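Local coordinates for AlkZ (Streptomyces sahachiroi, PDB 5UUJ), which belongs to the AlkZ-like family of DNA glycosylases, which is grouped with the helix-turn-helix proteins, at residues M74-M79 and H84-S89; S89-Y94 and A196-M201. All coordinates share one frame; numbering follows the deposited sequence.

Contact 1 (M74-M79 and H84-S89); sequences MKTWAM and HLLRPS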
loop_
_atom_site.group_PDB
_atom_site.type_symbol
_atom_site.label_atom_id
_atom_site.label_comp_id
_atom_site.label_asym_id
_atom_site.label_seq_id
_atom_site.Cartn_x
_atom_site.Cartn_y
_atom_site.Cartn_z
HETATM N N MSE A 74 -6.941 5.343 9.030
HETATM C CA MSE A 74 -6.225 4.626 10.079
HETATM C C MSE A 74 -4.836 4.235 9.594
HETATM O O MSE A 74 -4.589 4.140 8.391
HETATM C CB MSE A 74 -7.005 3.382 10.524
HETATM C CG MSE A 74 -6.728 2.118 9.725
HETATM SE SE MSE A 74 -7.855 0.613 10.271
HETATM C CE MSE A 74 -7.044 0.192 11.993
ATOM N N LYS A 75 -3.929 4.035 10.542
ATOM C CA LYS A 75 -2.597 3.529 10.243
ATOM C C LYS A 75 -2.406 2.201 10.955
ATOM O O LYS A 75 -2.552 2.111 12.175
ATOM C CB LYS A 75 -1.518 4.528 10.668
ATOM C CG LYS A 75 -1.578 5.856 9.935
ATOM C CD LYS A 75 -0.628 6.881 10.538
ATOM C CE LYS A 75 0.821 6.458 10.390
ATOM N NZ LYS A 75 1.759 7.527 10.840
ATOM N N THR A 76 -2.089 1.167 10.185
ATOM C CA THR A 76 -1.850 -0.150 10.748
ATOM C C THR A 76 -1.072 -1.008 9.758
ATOM O O THR A 76 -0.838 -0.606 8.617
ATOM C CB THR A 76 -3.175 -0.849 11.128
ATOM O OG1 THR A 76 -2.901 -2.008 11.924
ATOM C CG2 THR A 76 -3.970 -1.253 9.884
ATOM N N TRP A 77 -0.666 -2.189 10.207
ATOM C CA TRP A 77 0.090 -3.108 9.370
ATOM C C TRP A 77 -0.867 -3.994 8.590
ATOM O O TRP A 77 -1.759 -4.612 9.167
ATOM C CB TRP A 77 1.043 -3.941 10.227
ATOM C CG TRP A 77 2.100 -3.105 10.868
ATOM C CD1 TRP A 77 3.394 -2.968 10.459
ATOM C CD2 TRP A 77 1.952 -2.267 12.020
ATOM N NE1 TRP A 77 4.064 -2.103 11.290
ATOM C CE2 TRP A 77 3.202 -1.658 12.257
ATOM C CE3 TRP A 77 0.886 -1.975 12.879
ATOM C CZ2 TRP A 77 3.417 -0.780 13.317
ATOM C CZ3 TRP A 77 1.100 -1.100 13.930
ATOM C CH2 TRP A 77 2.356 -0.513 14.140
ATOM N N ALA A 78 -0.681 -4.030 7.274
ATOM C CA ALA A 78 -1.559 -4.775 6.386
ATOM C C ALA A 78 -0.737 -5.588 5.380
ATOM O O ALA A 78 -0.012 -6.506 5.774
ATOM C CB ALA A 78 -2.516 -3.824 5.671
HETATM N N MSE A 79 -0.841 -5.252 4.095
HETATM C CA MSE A 79 -0.227 -6.055 3.036
HETATM C C MSE A 79 1.280 -6.211 3.214
HETATM O O MSE A 79 1.994 -5.235 3.453
HETATM C CB MSE A 79 -0.513 -5.445 1.664
HETATM C CG MSE A 79 -1.849 -5.868 1.073
HETATM SE SE MSE A 79 -3.386 -5.217 2.092
HETATM C CE MSE A 79 -3.040 -3.307 1.862
ATOM N N HIS A 84 0.435 0.570 6.558
ATOM C CA HIS A 84 -0.416 1.150 5.522
ATOM C C HIS A 84 -1.400 2.161 6.090
ATOM O O HIS A 84 -1.872 2.013 7.218
ATOM C CB HIS A 84 -1.224 0.062 4.809
ATOM C CG HIS A 84 -0.505 -0.612 3.681
ATOM N ND1 HIS A 84 0.359 -1.665 3.872
ATOM C CD2 HIS A 84 -0.561 -0.406 2.343
ATOM C CE1 HIS A 84 0.825 -2.068 2.699
ATOM N NE2 HIS A 84 0.280 -1.319 1.760
ATOM N N LEU A 85 -1.713 3.181 5.297
ATOM C CA LEU A 85 -2.928 3.957 5.499
ATOM C C LEU A 85 -4.091 3.158 4.924
ATOM O O LEU A 85 -3.968 2.576 3.848
ATOM C CB LEU A 85 -2.841 5.328 4.821
ATOM C CG LEU A 85 -2.060 6.435 5.534
ATOM C CD1 LEU A 85 -1.769 7.572 4.575
ATOM C CD2 LEU A 85 -2.830 6.953 6.740
ATOM N N LEU A 86 -5.204 3.113 5.651
ATOM C CA LEU A 86 -6.424 2.468 5.170
ATOM C C LEU A 86 -7.653 3.235 5.639
ATOM O O LEU A 86 -7.609 3.929 6.656
ATOM C CB LEU A 86 -6.510 1.021 5.665
ATOM C CG LEU A 86 -5.440 0.039 5.183
ATOM C CD1 LEU A 86 -5.489 -1.233 6.009
ATOM C CD2 LEU A 86 -5.626 -0.282 3.714
ATOM N N ARG A 87 -8.746 3.113 4.894
ATOM C CA ARG A 87 -10.038 3.586 5.373
ATOM C C ARG A 87 -10.532 2.588 6.412
ATOM O O ARG A 87 -10.605 1.396 6.118
ATOM C CB ARG A 87 -11.053 3.715 4.236
ATOM C CG ARG A 87 -10.755 4.823 3.242
ATOM C CD ARG A 87 -11.960 5.099 2.355
ATOM N NE ARG A 87 -13.065 5.692 3.110
ATOM C CZ ARG A 87 -14.355 5.447 2.889
ATOM N NH1 ARG A 87 -14.736 4.609 1.931
ATOM N NH2 ARG A 87 -15.276 6.041 3.636
ATOM N N PRO A 88 -10.858 3.059 7.632
ATOM C CA PRO A 88 -11.261 2.122 8.689
ATOM C C PRO A 88 -12.422 1.215 8.284
ATOM O O PRO A 88 -12.417 0.038 8.644
ATOM C CB PRO A 88 -11.669 3.046 9.844
ATOM C CG PRO A 88 -10.945 4.310 9.600
ATOM C CD PRO A 88 -10.848 4.453 8.114
ATOM N N SER A 89 -13.388 1.748 7.542
ATOM C CA SER A 89 -14.565 0.975 7.150
ATOM C C SER A 89 -14.251 -0.062 6.073
ATOM O O SER A 89 -15.070 -0.938 5.799
ATOM C CB SER A 89 -15.680 1.905 6.661
ATOM O OG SER A 89 -15.286 2.628 5.508
#

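Contact 2 (S89-Y94 and A196-M201); sequences SEAGPY and ADWGKM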
loop_
_atom_site.group_PDB
_atom_site.type_symbol
_atom_site.label_atom_id
_atom_site.label_comp_id
_atom_site.label_asym_id
_atom_site.label_seq_id
_atom_site.Cartn_x
_atom_site.Cartn_y
_atom_site.Cartn_z
ATOM N N SER A 89 -13.388 1.748 7.542
ATOM C CA SER A 89 -14.565 0.975 7.150
ATOM C C SER A 89 -14.251 -0.062 6.073
ATOM O O SER A 89 -15.070 -0.938 5.799
ATOM C CB SER A 89 -15.680 1.905 6.661
ATOM O OG SER A 89 -15.286 2.628 5.508
ATOM N N GLU A 90 -13.065 0.030 5.475
ATOM C CA GLU A 90 -12.660 -0.890 4.414
ATOM C C GLU A 90 -11.535 -1.827 4.851
ATOM O O GLU A 90 -11.144 -2.721 4.105
ATOM C CB GLU A 90 -12.213 -0.107 3.177
ATOM C CG GLU A 90 -13.339 0.629 2.459
ATOM C CD GLU A 90 -12.833 1.510 1.329
ATOM O OE1 GLU A 90 -11.618 1.473 1.040
ATOM O OE2 GLU A 90 -13.647 2.245 0.734
ATOM N N ALA A 91 -11.020 -1.622 6.058
ATOM C CA ALA A 91 -9.828 -2.331 6.513
ATOM C C ALA A 91 -10.075 -3.819 6.750
ATOM O O ALA A 91 -9.183 -4.639 6.535
ATOM C CB ALA A 91 -9.295 -1.689 7.780
ATOM N N GLY A 92 -11.286 -4.158 7.185
ATOM C CA GLY A 92 -11.624 -5.519 7.572
ATOM C C GLY A 92 -11.178 -6.604 6.608
ATOM O O GLY A 92 -10.371 -7.461 6.971
ATOM N N PRO A 93 -11.708 -6.580 5.375
ATOM C CA PRO A 93 -11.380 -7.597 4.368
ATOM C C PRO A 93 -9.881 -7.740 4.105
ATOM O O PRO A 93 -9.410 -8.867 3.957
ATOM C CB PRO A 93 -12.113 -7.095 3.124
ATOM C CG PRO A 93 -13.281 -6.347 3.670
ATOM C CD PRO A 93 -12.757 -5.662 4.902
ATOM N N TYR A 94 -9.149 -6.627 4.052
ATOM C CA TYR A 94 -7.704 -6.682 3.842
ATOM C C TYR A 94 -7.016 -7.408 4.992
ATOM O O TYR A 94 -6.181 -8.285 4.771
ATOM C CB TYR A 94 -7.106 -5.284 3.704
ATOM C CG TYR A 94 -7.592 -4.505 2.508
ATOM C CD1 TYR A 94 -7.183 -4.835 1.224
ATOM C CD2 TYR A 94 -8.450 -3.426 2.668
ATOM C CE1 TYR A 94 -7.628 -4.117 0.128
ATOM C CE2 TYR A 94 -8.898 -2.704 1.586
ATOM C CZ TYR A 94 -8.483 -3.051 0.318
ATOM O OH TYR A 94 -8.930 -2.327 -0.759
ATOM N N ALA A 196 -18.632 3.272 15.004
ATOM C CA ALA A 196 -19.554 2.743 14.005
ATOM C C ALA A 196 -18.898 2.552 12.637
ATOM O O ALA A 196 -19.452 1.874 11.775
ATOM C CB ALA A 196 -20.757 3.654 13.880
ATOM N N ASP A 197 -17.731 3.153 12.435
ATOM C CA ASP A 197 -16.991 2.972 11.188
ATOM C C ASP A 197 -16.215 1.657 11.155
ATOM O O ASP A 197 -15.735 1.250 10.102
ATOM C CB ASP A 197 -16.022 4.136 10.965
ATOM C CG ASP A 197 -16.726 5.402 10.531
ATOM O OD1 ASP A 197 -17.685 5.308 9.737
ATOM O OD2 ASP A 197 -16.322 6.490 10.988
ATOM N N TRP A 198 -16.086 1.002 12.305
ATOM C CA TRP A 198 -15.367 -0.264 12.378
ATOM C C TRP A 198 -16.331 -1.436 12.308
ATOM O O TRP A 198 -17.010 -1.753 13.284
ATOM C CB TRP A 198 -14.541 -0.346 13.660
ATOM C CG TRP A 198 -13.684 -1.569 13.731
ATOM C CD1 TRP A 198 -13.903 -2.684 14.489
ATOM C CD2 TRP A 198 -12.468 -1.805 13.010
ATOM N NE1 TRP A 198 -12.894 -3.596 14.288
ATOM C CE2 TRP A 198 -12.002 -3.080 13.384
ATOM C CE3 TRP A 198 -11.728 -1.058 12.087
ATOM C CZ2 TRP A 198 -10.828 -3.627 12.866
ATOM C CZ3 TRP A 198 -10.564 -1.602 11.575
ATOM C CH2 TRP A 198 -10.125 -2.873 11.967
ATOM N N GLY A 199 -16.387 -2.075 11.145
ATOM C CA GLY A 199 -17.251 -3.221 10.944
ATOM C C GLY A 199 -16.633 -4.479 11.515
ATOM O O GLY A 199 -15.416 -4.569 11.686
ATOM N N LYS A 200 -17.483 -5.452 11.826
ATOM C CA LYS A 200 -17.031 -6.749 12.312
ATOM C C LYS A 200 -16.235 -7.425 11.207
ATOM O O LYS A 200 -16.597 -7.338 10.033
ATOM C CB LYS A 200 -18.218 -7.617 12.732
ATOM C CG LYS A 200 -19.206 -6.909 13.658
ATOM C CD LYS A 200 -20.586 -7.548 13.631
ATOM C CE LYS A 200 -20.622 -8.849 14.412
ATOM N NZ LYS A 200 -22.019 -9.332 14.592
HETATM N N MSE A 201 -15.150 -8.093 11.570
HETATM C CA MSE A 201 -14.234 -8.598 10.560
HETATM C C MSE A 201 -14.761 -9.863 9.890
HETATM O O MSE A 201 -15.246 -10.767 10.566
HETATM C CB MSE A 201 -12.872 -8.870 11.172
HETATM C CG MSE A 201 -11.749 -8.504 10.234
HETATM SE SE MSE A 201 -10.127 -8.100 11.192
HETATM C CE MSE A 201 -9.361 -9.903 11.140
#

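Contact 1 (M74-M79 and H84-S89)
Met79, a selenomethionine, lays its terminal methyl over one face of the His84 imidazole. Its CE sits 3.9 Å from the ring centroid of His84, 13° off the ring normal, in a CH-pi contact. The chain folds back to get there, bent at its second and third torsions. SE of Met79 stands farther out above the same ring, and CB of Met79 lies 3.8 Å from CE1 of His84. The ring is also held through ND1, which is hydrogen-bonded to Thr82 O in the intervening turn. This bond and the Met79 methyl both restrain the imidazole.

Leu86 lies on the same sheet face as His84. Its CD1 is 4.0 Å from Ala78 CB and also touches Thr76 CG2. Met74, another selenomethionine, shares this face. Its CG turns between the backbone N and the carbonyl carbon (chi1 88°). SE of Met74 then packs 4.0 Å from CA of Pro88. Helix 190-194 adds Pro190 and Phe194 against Met74. On the other face Lys75 and Leu85 run side by side, with CG of Lys75 3.6 Å from CD2 of Leu85. Lys75 also makes a cation-pi contact with Trp45.

Four backbone bonds join the strands. Met74 and Leu86 exchange one pair, and Thr76 and His84 the other. The shortest runs from His84 N to Thr76 O, at 2.7 Å. Between these pairs, Lys75 and Leu85 form a non-hydrogen-bonded pair. CA of Leu85 approaches O of Met74, and CA of Lys75 approaches O of His84, both as CA-H...O contacts. The two short strand axes run antiparallel at 134°, well short of 180°, so the hairpin is twisted. This is a buried antiparallel beta hairpin, strands 74-77 and 83-86, in a small three-stranded sheet completed by strand 40-41.

Contact 2 (S89-Y94 and A196-M201)
This is a surface packing contact between the start of helix 91-100 and the loop that joins helix 190-194 to helix 204-219. It is made of van der Waals packing and one CA-H...O contact. At its outer end Ser89 meets the carbonyl of Asp197. CA of Ser89 lies 3.2 Å from O of Asp197, and the angle of 130° at the hydrogen makes this a bent contact. CB of Ser89 reaches the same oxygen at 3.5 Å.

In the middle, Trp198 brings its six-membered ring up to the helix. CG of Trp198 is anti to the backbone N (chi1 -175°), which turns the indole back toward the other segment. Its CZ3 touches CB of Ala91 at 4.0 Å, and the methyl approaches the ring obliquely. Pro190 and Ala191 of helix 190-194 also pack on this indole.

At the far end, CG of Met201, a selenomethionine, lies 3.7 Å from O of Gly92. It is also 4.0 Å from CA of Gly92. Pro93 and Tyr94 pack on helix 204-219. The arrangement is that of a connecting loop packed against the N-terminal end of a helix and the residues leading into it, in a fold with more helix than strand.

Contact 1 and contact 2 lie in series along the chain. The hairpin closes first, and Ser89, shared by both, leads into helix 91-100. Their centres are about 10 Å apart. Contact 1 is the more interior: its centre lies about 9 Å from the centre of the chain, and that of contact 2 about 17 Å. The two meet directly. SE of Met74 is 3.7 Å from both CB of Ala91 and CZ3 of Trp198, and SE of Met79 packs 3.9 Å from CD1 of Tyr94. Met74 and Met79 thus link the hairpin to helix 91-100, and Met74 also to the loop about a hundred residues later in the chain.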